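Local coordinates for synaptonemal complex protein 2 (Mus musculus, PDB 5IWZ) that is a major component of the axial and lateral elements of the synaptonemal complex and is required for normal meiotic chromosome synapsis and SYCP3 insertion, at residues 72-75 with 76-80; 91-94 with 95-99. All blocks are in the same frame, centred on the assembly; numbering follows the deposited sequence.

Interaction 1: 72-75 with 76-80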
loop_
_atom_site.group_PDB
_atom_site.type_symbol
_atom_site.label_atom_id
_atom_site.label_comp_id
_atom_site.label_asym_id
_atom_site.label_seq_id
_atom_site.Cartn_x
_atom_site.Cartn_y
_atom_site.Cartn_z
ATOM N N ILE A 72 4.153 2.822 -19.605
ATOM C CA ILE A 72 4.114 1.536 -20.297
ATOM C C ILE A 72 3.199 0.563 -19.557
ATOM O O ILE A 72 2.358 -0.106 -20.167
ATOM C CB ILE A 72 5.533 0.951 -20.456
ATOM C CG1 ILE A 72 6.424 1.880 -21.292
ATOM C CG2 ILE A 72 5.441 -0.397 -21.117
ATOM C CD1 ILE A 72 7.933 1.738 -20.995
ATOM N N LEU A 73 3.365 0.457 -18.232
ATOM C CA LEU A 73 2.574 -0.504 -17.461
ATOM C C LEU A 73 1.087 -0.208 -17.577
ATOM O O LEU A 73 0.265 -1.129 -17.653
ATOM C CB LEU A 73 3.001 -0.484 -15.990
ATOM C CG LEU A 73 4.411 -0.977 -15.715
ATOM C CD1 LEU A 73 4.838 -0.543 -14.327
ATOM C CD2 LEU A 73 4.463 -2.495 -15.839
ATOM N N ILE A 74 0.728 1.077 -17.600
ATOM C CA ILE A 74 -0.672 1.468 -17.717
ATOM C C ILE A 74 -1.223 1.112 -19.092
ATOM O O ILE A 74 -2.369 0.661 -19.216
ATOM C CB ILE A 74 -0.812 2.967 -17.399
ATOM C CG1 ILE A 74 -0.668 3.197 -15.883
ATOM C CG2 ILE A 74 -2.132 3.537 -17.914
ATOM C CD1 ILE A 74 -0.418 4.673 -15.496
ATOM N N SER A 75 -0.409 1.272 -20.142
ATOM C CA SER A 75 -0.854 0.940 -21.497
ATOM C C SER A 75 -1.173 -0.541 -21.635
ATOM O O SER A 75 -2.168 -0.912 -22.269
ATOM C CB SER A 75 0.215 1.342 -22.521
ATOM O OG SER A 75 0.575 2.710 -22.358
ATOM N N ILE A 76 -0.322 -1.407 -21.078
ATOM C CA ILE A 76 -0.566 -2.849 -21.153
ATOM C C ILE A 76 -1.860 -3.205 -20.430
ATOM O O ILE A 76 -2.724 -3.905 -20.970
ATOM C CB ILE A 76 0.628 -3.621 -20.566
ATOM C CG1 ILE A 76 1.921 -3.231 -21.280
ATOM C CG2 ILE A 76 0.385 -5.120 -20.651
ATOM C CD1 ILE A 76 3.166 -3.531 -20.454
ATOM N N GLY A 77 -2.020 -2.707 -19.205
ATOM C CA GLY A 77 -3.216 -3.019 -18.436
ATOM C C GLY A 77 -4.492 -2.505 -19.078
ATOM O O GLY A 77 -5.485 -3.229 -19.169
ATOM N N ARG A 78 -4.492 -1.241 -19.513
ATOM C CA ARG A 78 -5.693 -0.655 -20.119
ATOM C C ARG A 78 -6.122 -1.429 -21.355
ATOM O O ARG A 78 -7.318 -1.582 -21.624
ATOM C CB ARG A 78 -5.455 0.810 -20.508
ATOM C CG ARG A 78 -5.498 1.822 -19.379
ATOM C CD ARG A 78 -5.704 3.255 -19.916
ATOM N NE ARG A 78 -5.331 3.370 -21.326
ATOM C CZ ARG A 78 -6.130 3.839 -22.284
ATOM N NH1 ARG A 78 -7.356 4.250 -21.989
ATOM N NH2 ARG A 78 -5.708 3.909 -23.541
ATOM N N CYS A 79 -5.163 -1.891 -22.140
ATOM C CA CYS A 79 -5.477 -2.573 -23.379
ATOM C C CYS A 79 -5.540 -4.084 -23.219
ATOM O O CYS A 79 -5.757 -4.772 -24.216
ATOM C CB CYS A 79 -4.443 -2.203 -24.455
ATOM S SG CYS A 79 -4.275 -0.434 -24.707
ATOM N N SER A 80 -5.367 -4.603 -21.997
ATOM C CA SER A 80 -5.085 -6.029 -21.821
ATOM C C SER A 80 -6.198 -6.905 -22.384
ATOM O O SER A 80 -5.928 -7.945 -22.994
ATOM C CB SER A 80 -4.861 -6.341 -20.340
ATOM O OG SER A 80 -6.041 -6.107 -19.585
#
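Ile-76 folds back along the helix onto Ile-72, one turn earlier, and the two side chains run side by side, pointing the same way. The touch is between methyls: CD1 of Ile-76 lies 3.9 Å from CG2 of Ile-72. With its CG1 anti to the carbonyl carbon (chi1 -56°), Ile-76 trails this branch back beside the carbonyl of Ile-72, its CG1 3.3 Å from that O. The same carbonyl takes the backbone N-H of Ile-76 at 3.1 Å from N to O. Beyond the pair stand Leu-56 and Ile-57 against Ile-72, and Leu-53 against Ile-76, all three from helix 49-63. With an alanine here instead of Ile-76, CG2 of Ile-72 would probably lose its neighbour and a gap would open facing Leu-53.

This is the last part of helix 66-79 in the armadillo-repeat-like domain, where helices pack against one another to form the body of that domain. Ile-72, Ser-75 and Ile-76 are buried, with helices 49-63 and 27-32 over their side. Ser-75 sits on the flank toward helix 27-32, touching Leu-29. Its OG stands beside its own backbone N (chi1 -53°), from where it bonds Ser-71 O in the preceding turn, so the buried hydroxyl is satisfied inside the helix. The carbonyl of Ser-75 faces forward and receives Cys-79 N at 3.2 Å.

On the less covered flank, Arg-78 N reaches Ile-74 O at 2.9 Å, and the aliphatic part of the arginine crosses Ile-74. CG of Arg-78 lies 4.1 Å from CG2 of Ile-74. Its guanidinium goes elsewhere, NH1 bonding Ile-35 O. Gly-77 O takes both N and OG of Ser-80 from the same face of its plane, OG at 3.0 Å.

Interaction 2: 91-94 with 95-99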
loop_
_atom_site.group_PDB
_atom_site.type_symbol
_atom_site.label_atom_id
_atom_site.label_comp_id
_atom_site.label_asym_id
_atom_site.label_seq_id
_atom_site.Cartn_x
_atom_site.Cartn_y
_atom_site.Cartn_z
ATOM N N LEU A 91 -3.752 -11.597 -23.448
ATOM C CA LEU A 91 -3.215 -11.707 -22.099
ATOM C C LEU A 91 -2.860 -13.153 -21.782
ATOM O O LEU A 91 -1.796 -13.429 -21.212
ATOM C CB LEU A 91 -4.205 -11.131 -21.080
ATOM C CG LEU A 91 -3.654 -10.878 -19.675
ATOM C CD1 LEU A 91 -2.401 -10.018 -19.731
ATOM C CD2 LEU A 91 -4.694 -10.234 -18.772
ATOM N N GLN A 92 -3.711 -14.095 -22.194
ATOM C CA GLN A 92 -3.455 -15.500 -21.889
ATOM C C GLN A 92 -2.262 -16.031 -22.668
ATOM O O GLN A 92 -1.502 -16.864 -22.157
ATOM C CB GLN A 92 -4.699 -16.340 -22.170
ATOM C CG GLN A 92 -5.485 -16.667 -20.917
ATOM C CD GLN A 92 -4.680 -17.503 -19.924
ATOM O OE1 GLN A 92 -4.663 -17.221 -18.724
ATOM N NE2 GLN A 92 -4.011 -18.537 -20.423
ATOM N N THR A 93 -2.075 -15.560 -23.900
ATOM C CA THR A 93 -0.879 -15.928 -24.653
ATOM C C THR A 93 0.384 -15.398 -23.986
ATOM O O THR A 93 1.409 -16.089 -23.937
ATOM C CB THR A 93 -0.980 -15.406 -26.083
ATOM O OG1 THR A 93 -2.214 -15.852 -26.652
ATOM C CG2 THR A 93 0.178 -15.930 -26.913
ATOM N N MET A 94 0.345 -14.170 -23.476
ATOM C CA MET A 94 1.531 -13.646 -22.810
ATOM C C MET A 94 1.793 -14.386 -21.507
ATOM O O MET A 94 2.954 -14.623 -21.150
ATOM C CB MET A 94 1.393 -12.136 -22.584
ATOM C CG MET A 94 1.544 -11.359 -23.884
ATOM S SD MET A 94 1.729 -9.568 -23.664
ATOM C CE MET A 94 0.103 -9.126 -23.090
ATOM N N ILE A 95 0.732 -14.766 -20.788
ATOM C CA ILE A 95 0.901 -15.603 -19.602
ATOM C C ILE A 95 1.574 -16.909 -19.984
ATOM O O ILE A 95 2.520 -17.350 -19.320
ATOM C CB ILE A 95 -0.447 -15.854 -18.905
ATOM C CG1 ILE A 95 -0.957 -14.586 -18.246
ATOM C CG2 ILE A 95 -0.322 -16.948 -17.868
ATOM C CD1 ILE A 95 -2.391 -14.712 -17.843
ATOM N N LYS A 96 1.129 -17.520 -21.086
ATOM C CA LYS A 96 1.754 -18.749 -21.553
ATOM C C LYS A 96 3.178 -18.519 -22.059
ATOM O O LYS A 96 3.985 -19.460 -22.055
ATOM C CB LYS A 96 0.885 -19.405 -22.639
ATOM C CG LYS A 96 1.235 -19.029 -24.075
ATOM C CD LYS A 96 0.640 -19.993 -25.113
ATOM C CE LYS A 96 1.146 -19.670 -26.532
ATOM N NZ LYS A 96 2.637 -19.744 -26.638
ATOM N N GLN A 97 3.513 -17.297 -22.476
ATOM C CA GLN A 97 4.876 -16.972 -22.885
ATOM C C GLN A 97 5.764 -16.597 -21.703
ATOM O O GLN A 97 6.968 -16.391 -21.891
ATOM C CB GLN A 97 4.869 -15.830 -23.910
ATOM C CG GLN A 97 4.339 -16.205 -25.279
ATOM C CD GLN A 97 4.296 -15.017 -26.231
ATOM O OE1 GLN A 97 3.421 -14.154 -26.121
ATOM N NE2 GLN A 97 5.244 -14.967 -27.171
ATOM N N GLY A 98 5.196 -16.489 -20.499
ATOM C CA GLY A 98 5.965 -16.271 -19.288
ATOM C C GLY A 98 5.854 -14.874 -18.714
ATOM O O GLY A 98 6.794 -14.399 -18.063
ATOM N N LEU A 99 4.709 -14.211 -18.928
ATOM C CA LEU A 99 4.566 -12.808 -18.522
ATOM C C LEU A 99 4.773 -12.624 -17.020
ATOM O O LEU A 99 5.397 -11.645 -16.587
ATOM C CB LEU A 99 3.195 -12.279 -18.938
ATOM C CG LEU A 99 2.701 -10.970 -18.298
ATOM C CD1 LEU A 99 3.640 -9.792 -18.607
ATOM C CD2 LEU A 99 1.278 -10.676 -18.757
#
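Leu-99, just past the end of helix 90-97, reaches back to Leu-91 near its start, the two side chains set at a slant and touching by methyls, CD1 of Leu-91 to CD2 of Leu-99 at 3.9 Å. In Leu-99 CG is anti to the backbone N (chi1 164°), which carries CD2 to that methyl of Leu-91. Leu-99 also lies against Met-94, the CB atoms of the two residues 4.1 Å apart. Helix 123-141 covers this side, with Val-138 on Leu-91 and Ile-139 on both Ile-95 and Leu-99.

Gln-92 runs across Ile-95 rather than alongside it. The glutamine bends at chi2 (-62°), and that bend swings the amide back so that OE1 comes 3.5 Å from CD1 of Ile-95. The contact is van der Waals; the polar need of OE1 is met by Ser-143 OG.

On the other flank Thr-93 has two companions, both lying beside it and pointing the same way. Its CG2 is 3.9 Å from CE of Lys-96 and 3.8 Å from OE1 of Gln-97. Polar ends lead elsewhere: Thr-93 OG1 bonds Ala-89 O, and Gln-97 NE2 bonds Lys-47 O. The ammonium of Lys-96 comes near that of Lys-47, a pairing of like charges that would be mildly unfavourable unless solvent screens it.

The carbonyls close the turn. Met-94 O accepts Leu-99 N at 2.9 Å, together with a weak bond from Gln-97 N, while Gly-98 N reaches back to Ile-95 O at 3.0 Å. Gly-98 has a positive phi of 107°, a conformation in which a CB would collide with the carbonyl O of Gln-97. This is a Schellman motif ending helix 90-97, with Gly-98 serving at once as N-cap of helix 99-108, the next helix of the armadillo-repeat-like domain.

Interactions 1 and 2 follow one another along the chain, their centres about 14 Å apart, and both belong to the armadillo-repeat-like domain. Each packs on helices 49-63 and 123-141, so the two share their neighbours. They differ in depth: 72-75 with 76-80 is a buried contact, whereas 91-94 with 95-99 is partly buried, with an apolar side and a polar flank carrying an exposed lysine. Interaction 1 joins a continuing helical turn to a pair of isoleucines, while interaction 2 takes in a helix end, closed by a Schellman motif. They touch directly, where Ser-80 O packs on Leu-91 CB.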